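Local atomic coordinates of aminoglycoside phosphotransferase (PDB entry 4PDY), a protein that probably transfers phosphate groups to small-molecule substrates, in the manner of aminoglycoside phosphotransferases, on a protein-kinase-like fold. Residues Gly81-Val89 with His237-Glu245; Ser112-His123 with Val226-His237. One frame throughout, in Å; residues are numbered along the deposited sequence.

Overall arrangement
From the N terminus the chain builds the first three strands (35-41, 44-49 and 54-60) of the larger antiparallel sheet, then helix 64-79, and Gly-81-Val-89 leads from that helix into the short strand 88-89. Contact 1 joins this linker to His-237-Glu-245, closing a loop with 147 residues between its segments. Contact 2, Ser-112-His-123 with Val-226-His-237, is nested inside that loop and spans 102 residues, mostly helical. The contacts share His-237, their centres lie 12 Å apart, and strands 231-233 and 239-241 are neighbours in one three-stranded sheet. Together they tie the connection after helix 64-79 and the start of helix 121-137 to this small sheet beside the histidine pocket.

Contact 1: residues Gly81-Val89 with His237-Glu245; sequences GFTKFARFV and HQVVLIDFE
The Phe-244 ring meets Phe-85 obliquely, its CE1 lying 3.8 Å from Phe-85 CB, while edge-to-face partners His-223 and Phe-134 pack round the same ring. The ring of Phe-85 itself leads away from 237-245: chi1 of 67° sets CG between the backbone N and carbonyl carbon, and one face takes Arg-87 NE over its centre, 3.5 Å above the plane, with Phe-82 O in plane at the edge. The Arg-87 guanidinium is fixed in turn by two carbonyls, NE donating to Phe-85 O in the guanidinium plane and NH1 to Thr-83 O. The Phe-82 ring carries Lys-84 N over the centre of one face.

Between the backbones there is a single beta bridge, Phe-85 with Leu-241, which joins the linker after helix 64-79 to strand 239-241, an outer strand of the small sheet in this kinase-like fold. Leu-241 N donates to Lys-84 O at 2.9 Å with an N-H...O angle of 161°. The return bond, Ala-86 N to Leu-241 O, is weak at 3.4 Å, and the same oxygen receives a CA-H...O contact from Phe-85. Val-240 CG1 packs against the Phe-85 backbone, 3.6 Å from its C atom.

Lys-84, at the centre of an inverse gamma turn, bends at chi2 (-70°) and chi4, carrying its chain over Val-239 O and across Gln-238 at about a right angle; CE comes 3.6 Å from Gln-238 NE2. Two waters accept from NZ, one shared with Gln-238 NE2 and the other with Val-239 N, and Gln-133 OE1 on helix 121-137 is a further partner. Farther along, Ala-86 CB touches CG2 of Ile-242, a histidine-pocket residue, at 3.8 Å.

Contact 2: residues Ser112-His123 with Val226-His237; sequences SGQPANFGLPEH and VIPSNCLYTPQH. With HIS (histidine), chain B.
The imidazole of His-123 lies almost flat on the phenol ring of Tyr-233, a face-to-face stack with centroids 3.8 Å apart and planes inclined by only 8°. The tyrosine belongs to the antiparallel pairing of strands 114-115 and 231-233, within the three-stranded sheet beside the histidine pocket of this kinase-like fold, and the stack lies on the sheet face that carries Gln-114 and Tyr-233. The opposite imidazole face carries Leu-120 CD1, and ND1 accepts from Asn-117 N at an N-H...N angle of 172°, which restrains the ring's rotation and identifies ND1 as an acceptor.

With CG anti to the backbone N (chi1 -170°), Tyr-233 extends toward the start of helix 121-137. Its OH donates to Glu-122 OE2 at 2.6 Å, using the anti lone pair of that oxygen; the carboxylate lies at the phenol edge with its plane perpendicular to the ring.

Gln-114 and Tyr-233 form the hydrogen-bonded pair: Gln-114 N donates to Tyr-233 O at 2.9 Å, and Tyr-233 N returns a bond to Gln-114 O at 2.8 Å. Pro-115 and Leu-232 form the following non-hydrogen-bonded pair. Ala-116 N then donates to Cys-231 O at 2.9 Å and weakly to Pro-228 O. Gly-113 CA packs close to the strand, 3.2 Å from Tyr-233 O.

At the other end, Pro-228 CG lies over one face of the Phe-118 ring in a CH-pi contact, offset toward the rim, while Cys-231 SG approaches the ring edge as a sulfur-aromatic contact and Val-226 O lies in the ring plane. Ser-263 and Arg-266 of helix 252-266 also touch Phe-118. On the pocket side, the two methyls of Leu-232 rest against the bound histidine, CD1 lying 3.7 Å from the ligand's CA.

Contact 1: residues Gly81-Val89 with His237-Glu245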
loop_
_atom_site.group_PDB
_atom_site.type_symbol
_atom_site.label_atom_id
_atom_site.label_comp_id
_atom_site.label_asym_id
_atom_site.label_seq_id
_atom_site.Cartn_x
_atom_site.Cartn_y
_atom_site.Cartn_z
ATOM N N GLY A 81 1.209 21.975 -6.511
ATOM C CA GLY A 81 2.655 21.772 -6.554
ATOM C C GLY A 81 3.110 20.328 -6.654
ATOM O O GLY A 81 4.301 20.063 -6.775
ATOM N N PHE A 82 2.182 19.377 -6.602
ATOM C CA PHE A 82 2.563 17.969 -6.585
ATOM C C PHE A 82 3.110 17.537 -7.957
ATOM O O PHE A 82 2.476 17.766 -8.977
ATOM C CB PHE A 82 1.351 17.119 -6.259
ATOM C CG PHE A 82 1.649 15.660 -6.044
ATOM C CD1 PHE A 82 2.497 15.236 -5.041
ATOM C CD2 PHE A 82 1.076 14.693 -6.876
ATOM C CE1 PHE A 82 2.727 13.899 -4.832
ATOM C CE2 PHE A 82 1.303 13.351 -6.654
ATOM C CZ PHE A 82 2.145 12.955 -5.651
ATOM N N THR A 83 4.236 16.836 -7.927
ATOM C CA THR A 83 4.918 16.399 -9.150
ATOM C C THR A 83 5.091 14.888 -9.224
ATOM O O THR A 83 5.480 14.380 -10.272
ATOM C CB THR A 83 6.361 16.979 -9.238
ATOM O OG1 THR A 83 7.185 16.370 -8.213
ATOM C CG2 THR A 83 6.342 18.464 -9.073
ATOM N N LYS A 84 4.774 14.160 -8.161
ATOM C CA LYS A 84 5.275 12.797 -7.990
ATOM C C LYS A 84 4.324 11.742 -8.517
ATOM O O LYS A 84 3.966 10.794 -7.808
ATOM C CB LYS A 84 5.612 12.511 -6.518
ATOM C CG LYS A 84 6.519 13.551 -5.865
ATOM C CD LYS A 84 7.943 13.489 -6.420
ATOM C CE LYS A 84 8.833 14.544 -5.807
ATOM N NZ LYS A 84 9.003 14.467 -4.326
ATOM N N PHE A 85 3.945 11.897 -9.785
ATOM C CA PHE A 85 3.024 10.967 -10.414
ATOM C C PHE A 85 3.282 10.901 -11.917
ATOM O O PHE A 85 3.705 11.881 -12.528
ATOM C CB PHE A 85 1.556 11.314 -10.140
ATOM C CG PHE A 85 1.098 12.588 -10.770
ATOM C CD1 PHE A 85 1.469 13.830 -10.253
ATOM C CD2 PHE A 85 0.242 12.562 -11.852
ATOM C CE1 PHE A 85 1.057 14.994 -10.854
ATOM C CE2 PHE A 85 -0.206 13.737 -12.434
ATOM C CZ PHE A 85 0.195 14.949 -11.938
ATOM N N ALA A 86 2.966 9.751 -12.477
ATOM C CA ALA A 86 3.047 9.561 -13.921
ATOM C C ALA A 86 1.901 10.306 -14.588
ATOM O O ALA A 86 0.751 10.226 -14.192
ATOM C CB ALA A 86 2.987 8.094 -14.280
ATOM N N ARG A 87 2.219 11.048 -15.626
ATOM C CA ARG A 87 1.282 11.923 -16.277
ATOM C C ARG A 87 0.412 11.221 -17.300
ATOM O O ARG A 87 0.921 10.529 -18.203
ATOM C CB ARG A 87 2.009 13.089 -16.928
ATOM C CG ARG A 87 2.948 13.830 -16.008
ATOM C CD ARG A 87 2.274 14.283 -14.710
ATOM N NE ARG A 87 3.294 14.551 -13.669
ATOM C CZ ARG A 87 3.930 15.700 -13.503
ATOM N NH1 ARG A 87 4.887 15.781 -12.600
ATOM N NH2 ARG A 87 3.664 16.760 -14.265
ATOM N N PHE A 88 -0.892 11.445 -17.227
ATOM C CA PHE A 88 -1.846 10.808 -18.090
ATOM C C PHE A 88 -1.805 11.415 -19.487
ATOM O O PHE A 88 -1.651 12.614 -19.657
ATOM C CB PHE A 88 -3.255 10.958 -17.492
ATOM C CG PHE A 88 -3.415 10.300 -16.121
ATOM C CD1 PHE A 88 -3.586 8.949 -16.015
ATOM C CD2 PHE A 88 -3.387 11.056 -14.955
ATOM C CE1 PHE A 88 -3.740 8.330 -14.784
ATOM C CE2 PHE A 88 -3.518 10.457 -13.722
ATOM C CZ PHE A 88 -3.693 9.094 -13.630
ATOM N N VAL A 89 -1.945 10.548 -20.480
ATOM C CA VAL A 89 -2.021 10.929 -21.890
ATOM C C VAL A 89 -3.466 10.766 -22.319
ATOM O O VAL A 89 -4.097 9.755 -22.018
ATOM C CB VAL A 89 -1.083 10.066 -22.757
ATOM C CG1 VAL A 89 -1.242 10.456 -24.213
ATOM C CG2 VAL A 89 0.339 10.257 -22.249
ATOM N N HIS A 237 16.509 10.610 -7.821
ATOM C CA HIS A 237 16.448 10.262 -6.403
ATOM C C HIS A 237 15.165 10.777 -5.741
ATOM O O HIS A 237 15.166 11.243 -4.606
ATOM C CB HIS A 237 17.707 10.713 -5.669
ATOM C CG HIS A 237 18.941 9.998 -6.112
ATOM N ND1 HIS A 237 20.133 10.117 -5.444
ATOM C CD2 HIS A 237 19.161 9.117 -7.118
ATOM C CE1 HIS A 237 21.051 9.373 -6.037
ATOM N NE2 HIS A 237 20.484 8.753 -7.055
ATOM N N GLN A 238 14.068 10.666 -6.473
ATOM C CA GLN A 238 12.736 10.898 -5.937
ATOM C C GLN A 238 11.914 9.660 -6.168
ATOM O O GLN A 238 12.304 8.754 -6.898
ATOM C CB GLN A 238 12.086 12.072 -6.652
ATOM C CG GLN A 238 12.852 13.368 -6.523
ATOM C CD GLN A 238 12.350 14.421 -7.488
ATOM O OE1 GLN A 238 12.217 14.174 -8.694
ATOM N NE2 GLN A 238 12.069 15.606 -6.964
ATOM N N VAL A 239 10.765 9.596 -5.509
ATOM C CA VAL A 239 9.820 8.539 -5.790
ATOM C C VAL A 239 8.591 9.086 -6.495
ATOM O O VAL A 239 7.951 10.036 -6.023
ATOM C CB VAL A 239 9.435 7.770 -4.506
ATOM C CG1 VAL A 239 8.206 6.903 -4.727
ATOM C CG2 VAL A 239 10.595 6.925 -4.035
ATOM N N VAL A 240 8.247 8.449 -7.606
ATOM C CA VAL A 240 7.086 8.788 -8.387
ATOM C C VAL A 240 6.084 7.662 -8.235
ATOM O O VAL A 240 6.407 6.494 -8.429
ATOM C CB VAL A 240 7.473 9.014 -9.875
ATOM C CG1 VAL A 240 6.235 9.217 -10.718
ATOM C CG2 VAL A 240 8.407 10.206 -10.002
ATOM N N LEU A 241 4.870 8.033 -7.844
ATOM C CA LEU A 241 3.822 7.054 -7.685
ATOM C C LEU A 241 3.122 6.753 -8.993
ATOM O O LEU A 241 2.887 7.633 -9.809
ATOM C CB LEU A 241 2.774 7.535 -6.683
ATOM C CG LEU A 241 3.258 7.678 -5.249
ATOM C CD1 LEU A 241 2.219 8.445 -4.442
ATOM C CD2 LEU A 241 3.531 6.337 -4.594
ATOM N N ILE A 242 2.759 5.493 -9.149
ATOM C CA ILE A 242 1.847 5.074 -10.200
ATOM C C ILE A 242 0.698 4.253 -9.575
ATOM O O ILE A 242 0.778 3.846 -8.407
ATOM C CB ILE A 242 2.551 4.307 -11.321
ATOM C CG1 ILE A 242 3.092 3.012 -10.763
ATOM C CG2 ILE A 242 3.680 5.165 -11.917
ATOM C CD1 ILE A 242 3.634 2.089 -11.827
ATOM N N ASP A 243 -0.333 4.022 -10.365
ATOM C CA ASP A 243 -1.506 3.232 -9.950
ATOM C C ASP A 243 -2.273 3.820 -8.767
ATOM O O ASP A 243 -2.097 3.358 -7.649
ATOM C CB ASP A 243 -1.136 1.779 -9.654
ATOM C CG ASP A 243 -2.351 0.876 -9.561
ATOM O OD1 ASP A 243 -3.484 1.379 -9.683
ATOM O OD2 ASP A 243 -2.154 -0.337 -9.342
ATOM N N PHE A 244 -3.075 4.828 -9.082
ATOM C CA PHE A 244 -3.890 5.530 -8.093
ATOM C C PHE A 244 -5.292 4.936 -8.007
ATOM O O PHE A 244 -6.187 5.585 -7.502
ATOM C CB PHE A 244 -3.934 7.029 -8.438
ATOM C CG PHE A 244 -2.665 7.763 -8.093
ATOM C CD1 PHE A 244 -1.567 7.782 -8.969
ATOM C CD2 PHE A 244 -2.546 8.391 -6.858
ATOM C CE1 PHE A 244 -0.410 8.461 -8.612
ATOM C CE2 PHE A 244 -1.383 9.056 -6.506
ATOM C CZ PHE A 244 -0.328 9.090 -7.378
ATOM N N GLU A 245 -5.487 3.702 -8.443
ATOM C CA GLU A 245 -6.828 3.115 -8.532
ATOM C C GLU A 245 -7.463 2.857 -7.162
ATOM O O GLU A 245 -8.676 2.793 -7.071
ATOM C CB GLU A 245 -6.788 1.832 -9.360
ATOM C CG GLU A 245 -6.384 2.079 -10.794
ATOM C CD GLU A 245 -6.283 0.824 -11.625
ATOM O OE1 GLU A 245 -6.851 -0.212 -11.256
ATOM O OE2 GLU A 245 -5.591 0.885 -12.669
HETATM O O HOH W 1 9.430 15.574 -9.339
HETATM O O HOH W 2 10.237 11.845 -3.504
HETATM O O HOH W 3 11.568 15.731 -4.185
#

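Contact 2: residues Ser112-His123 with Val226-His237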
loop_
_atom_site.group_PDB
_atom_site.type_symbol
_atom_site.label_atom_id
_atom_site.label_comp_id
_atom_site.label_asym_id
_atom_site.label_seq_id
_atom_site.Cartn_x
_atom_site.Cartn_y
_atom_site.Cartn_z
ATOM N N SER A 112 11.012 6.661 -15.780
ATOM C CA SER A 112 12.263 5.943 -15.629
ATOM C C SER A 112 12.571 5.785 -14.152
ATOM O O SER A 112 12.508 6.742 -13.385
ATOM C CB SER A 112 13.418 6.700 -16.308
ATOM O OG SER A 112 13.180 6.860 -17.688
ATOM N N GLY A 113 12.902 4.571 -13.753
ATOM C CA GLY A 113 13.208 4.285 -12.339
ATOM C C GLY A 113 13.134 2.814 -12.009
ATOM O O GLY A 113 12.869 1.982 -12.890
ATOM N N GLN A 114 13.344 2.495 -10.737
ATOM C CA GLN A 114 13.315 1.137 -10.264
ATOM C C GLN A 114 12.303 1.055 -9.144
ATOM O O GLN A 114 12.077 2.036 -8.446
ATOM C CB GLN A 114 14.678 0.747 -9.720
ATOM C CG GLN A 114 15.025 1.512 -8.461
ATOM C CD GLN A 114 16.482 1.392 -8.107
ATOM O OE1 GLN A 114 17.278 2.279 -8.409
ATOM N NE2 GLN A 114 16.847 0.283 -7.492
ATOM N N PRO A 115 11.702 -0.122 -8.960
ATOM C CA PRO A 115 10.766 -0.297 -7.857
ATOM C C PRO A 115 11.529 0.008 -6.565
ATOM O O PRO A 115 12.669 -0.424 -6.405
ATOM C CB PRO A 115 10.374 -1.776 -7.968
ATOM C CG PRO A 115 11.503 -2.425 -8.704
ATOM C CD PRO A 115 11.961 -1.389 -9.674
ATOM N N ALA A 116 10.929 0.781 -5.668
ATOM C CA ALA A 116 11.622 1.195 -4.454
ATOM C C ALA A 116 12.060 -0.021 -3.645
ATOM O O ALA A 116 11.331 -1.003 -3.521
ATOM C CB ALA A 116 10.726 2.075 -3.590
ATOM N N ASN A 117 13.254 0.077 -3.092
ATOM C CA ASN A 117 13.799 -0.911 -2.223
ATOM C C ASN A 117 13.475 -0.472 -0.802
ATOM O O ASN A 117 14.125 0.391 -0.249
ATOM C CB ASN A 117 15.305 -0.995 -2.430
ATOM C CG ASN A 117 15.948 -2.055 -1.581
ATOM O OD1 ASN A 117 15.357 -2.541 -0.599
ATOM N ND2 ASN A 117 17.171 -2.432 -1.948
ATOM N N PHE A 118 12.445 -1.077 -0.238
ATOM C CA PHE A 118 11.970 -0.687 1.077
ATOM C C PHE A 118 12.905 -1.140 2.201
ATOM O O PHE A 118 12.650 -0.857 3.374
ATOM C CB PHE A 118 10.537 -1.194 1.312
ATOM C CG PHE A 118 9.447 -0.490 0.511
ATOM C CD1 PHE A 118 9.638 0.729 -0.111
ATOM C CD2 PHE A 118 8.164 -1.033 0.488
ATOM C CE1 PHE A 118 8.599 1.361 -0.785
ATOM C CE2 PHE A 118 7.125 -0.403 -0.169
ATOM C CZ PHE A 118 7.343 0.784 -0.825
ATOM N N GLY A 119 14.016 -1.781 1.861
ATOM C CA GLY A 119 15.066 -2.052 2.835
ATOM C C GLY A 119 16.148 -0.989 2.903
ATOM O O GLY A 119 17.076 -1.127 3.690
ATOM N N LEU A 120 16.044 0.053 2.066
ATOM C CA LEU A 120 16.999 1.157 2.036
ATOM C C LEU A 120 16.354 2.394 2.618
ATOM O O LEU A 120 15.336 2.847 2.107
ATOM C CB LEU A 120 17.468 1.475 0.607
ATOM C CG LEU A 120 18.310 0.409 -0.056
ATOM C CD1 LEU A 120 18.677 0.853 -1.467
ATOM C CD2 LEU A 120 19.565 0.144 0.762
ATOM N N PRO A 121 16.956 2.960 3.674
ATOM C CA PRO A 121 16.399 4.180 4.234
ATOM C C PRO A 121 16.140 5.296 3.231
ATOM O O PRO A 121 15.145 5.969 3.277
ATOM C CB PRO A 121 17.445 4.580 5.270
ATOM C CG PRO A 121 17.986 3.282 5.760
ATOM C CD PRO A 121 18.049 2.429 4.514
ATOM N N GLU A 122 17.040 5.472 2.274
ATOM C CA GLU A 122 16.867 6.504 1.280
ATOM C C GLU A 122 15.583 6.315 0.461
ATOM O O GLU A 122 14.897 7.285 0.110
ATOM C CB GLU A 122 18.109 6.491 0.360
ATOM C CG GLU A 122 17.985 7.260 -0.942
ATOM C CD GLU A 122 17.687 8.737 -0.767
ATOM O OE1 GLU A 122 17.831 9.254 0.373
ATOM O OE2 GLU A 122 17.296 9.387 -1.777
ATOM N N HIS A 123 15.310 5.075 0.084
ATOM C CA HIS A 123 14.141 4.788 -0.737
ATOM C C HIS A 123 12.860 4.928 0.087
ATOM O O HIS A 123 11.868 5.448 -0.390
ATOM C CB HIS A 123 14.219 3.383 -1.319
ATOM C CG HIS A 123 15.218 3.242 -2.416
ATOM N ND1 HIS A 123 15.019 2.392 -3.478
ATOM C CD2 HIS A 123 16.415 3.837 -2.619
ATOM C CE1 HIS A 123 16.061 2.457 -4.289
ATOM N NE2 HIS A 123 16.923 3.319 -3.787
ATOM N N VAL A 226 0.713 0.882 -1.606
ATOM C CA VAL A 226 2.099 1.240 -1.390
ATOM C C VAL A 226 2.958 -0.003 -1.396
ATOM O O VAL A 226 3.315 -0.564 -0.358
ATOM C CB VAL A 226 2.258 2.032 -0.078
ATOM C CG1 VAL A 226 3.695 2.462 0.118
ATOM C CG2 VAL A 226 1.313 3.235 -0.092
ATOM N N ILE A 227 3.274 -0.426 -2.621
ATOM C CA ILE A 227 4.101 -1.592 -2.883
ATOM C C ILE A 227 5.232 -1.120 -3.793
ATOM O O ILE A 227 5.071 -0.135 -4.489
ATOM C CB ILE A 227 3.283 -2.733 -3.515
ATOM C CG1 ILE A 227 2.638 -2.318 -4.850
ATOM C CG2 ILE A 227 2.226 -3.192 -2.506
ATOM C CD1 ILE A 227 1.928 -3.445 -5.567
ATOM N N PRO A 228 6.364 -1.835 -3.802
ATOM C CA PRO A 228 7.520 -1.335 -4.569
ATOM C C PRO A 228 7.234 -1.054 -6.031
ATOM O O PRO A 228 7.715 -0.059 -6.556
ATOM C CB PRO A 228 8.533 -2.457 -4.429
ATOM C CG PRO A 228 8.244 -2.972 -3.053
ATOM C CD PRO A 228 6.737 -2.976 -2.959
ATOM N N SER A 229 6.452 -1.909 -6.671
ATOM C CA SER A 229 6.182 -1.703 -8.084
ATOM C C SER A 229 5.361 -0.458 -8.402
ATOM O O SER A 229 5.318 -0.066 -9.564
ATOM C CB SER A 229 5.529 -2.936 -8.708
ATOM O OG SER A 229 4.339 -3.295 -8.053
ATOM N N ASN A 230 4.704 0.161 -7.397
ATOM C CA ASN A 230 3.997 1.417 -7.607
ATOM C C ASN A 230 4.758 2.653 -7.124
ATOM O O ASN A 230 4.261 3.766 -7.270
ATOM C CB ASN A 230 2.642 1.377 -6.892
ATOM C CG ASN A 230 1.674 0.423 -7.529
ATOM O OD1 ASN A 230 1.797 0.066 -8.716
ATOM N ND2 ASN A 230 0.664 0.004 -6.755
ATOM N N CYS A 231 5.954 2.434 -6.565
ATOM C CA CYS A 231 6.750 3.490 -5.949
ATOM C C CYS A 231 8.096 3.512 -6.665
ATOM O O CYS A 231 9.016 2.824 -6.278
ATOM C CB CYS A 231 6.933 3.213 -4.445
ATOM S SG CYS A 231 5.390 3.139 -3.515
ATOM N N LEU A 232 8.181 4.289 -7.730
ATOM C CA LEU A 232 9.356 4.214 -8.594
ATOM C C LEU A 232 10.420 5.208 -8.129
ATOM O O LEU A 232 10.185 6.417 -8.118
ATOM C CB LEU A 232 8.925 4.532 -10.010
ATOM C CG LEU A 232 7.915 3.545 -10.589
ATOM C CD1 LEU A 232 7.562 3.952 -11.999
ATOM C CD2 LEU A 232 8.440 2.120 -10.554
ATOM N N TYR A 233 11.573 4.683 -7.729
ATOM C CA TYR A 233 12.713 5.497 -7.319
ATOM C C TYR A 233 13.505 5.839 -8.590
ATOM O O TYR A 233 13.971 4.949 -9.326
ATOM C CB TYR A 233 13.588 4.740 -6.333
ATOM C CG TYR A 233 14.644 5.590 -5.691
ATOM C CD1 TYR A 233 14.365 6.300 -4.528
ATOM C CD2 TYR A 233 15.909 5.700 -6.235
ATOM C CE1 TYR A 233 15.310 7.105 -3.928
ATOM C CE2 TYR A 233 16.864 6.500 -5.667
ATOM C CZ TYR A 233 16.574 7.198 -4.496
ATOM O OH TYR A 233 17.530 7.993 -3.922
ATOM N N THR A 234 13.585 7.132 -8.875
ATOM C CA THR A 234 14.045 7.612 -10.176
ATOM C C THR A 234 15.531 7.980 -10.145
ATOM O O THR A 234 16.124 8.115 -9.072
ATOM C CB THR A 234 13.299 8.892 -10.596
ATOM O OG1 THR A 234 13.725 9.965 -9.754
ATOM C CG2 THR A 234 11.781 8.725 -10.541
ATOM N N PRO A 235 16.150 8.175 -11.328
ATOM C CA PRO A 235 17.519 8.674 -11.369
ATOM C C PRO A 235 17.727 10.068 -10.729
ATOM O O PRO A 235 18.856 10.430 -10.408
ATOM C CB PRO A 235 17.841 8.676 -12.876
ATOM C CG PRO A 235 16.894 7.699 -13.468
ATOM C CD PRO A 235 15.647 7.786 -12.655
ATOM N N GLN A 236 16.653 10.833 -10.526
ATOM C CA GLN A 236 16.754 12.076 -9.755
ATOM C C GLN A 236 16.518 11.867 -8.246
ATOM O O GLN A 236 16.431 12.826 -7.482
ATOM C CB GLN A 236 15.848 13.179 -10.319
ATOM C CG GLN A 236 16.402 13.852 -11.598
ATOM C CD GLN A 236 17.539 14.892 -11.375
ATOM O OE1 GLN A 236 17.421 15.863 -10.580
ATOM N NE2 GLN A 236 18.634 14.724 -12.132
ATOM N N HIS A 237 16.509 10.610 -7.821
ATOM C CA HIS A 237 16.448 10.262 -6.403
ATOM C C HIS A 237 15.165 10.777 -5.741
ATOM O O HIS A 237 15.166 11.243 -4.606
ATOM C CB HIS A 237 17.707 10.713 -5.669
ATOM C CG HIS A 237 18.941 9.998 -6.112
ATOM N ND1 HIS A 237 20.133 10.117 -5.444
ATOM C CD2 HIS A 237 19.161 9.117 -7.118
ATOM C CE1 HIS A 237 21.051 9.373 -6.037
ATOM N NE2 HIS A 237 20.484 8.753 -7.055
HETATM N N HIS B . 9.863 2.421 -14.963
HETATM C CA HIS B . 9.046 1.439 -14.259
HETATM C C HIS B . 9.893 0.207 -13.958
HETATM O O HIS B . 9.885 -0.748 -14.650
HETATM C CB HIS B . 7.823 1.022 -15.086
HETATM C CG HIS B . 6.789 2.096 -15.267
HETATM N ND1 HIS B . 5.442 1.856 -15.093
HETATM C CD2 HIS B . 6.894 3.397 -15.632
HETATM C CE1 HIS B . 4.763 2.965 -15.331
HETATM N NE2 HIS B . 5.619 3.918 -15.653
HETATM O OXT HIS B . 10.621 0.178 -12.959
HETATM O O HOH W 4 16.624 4.610 -10.099
#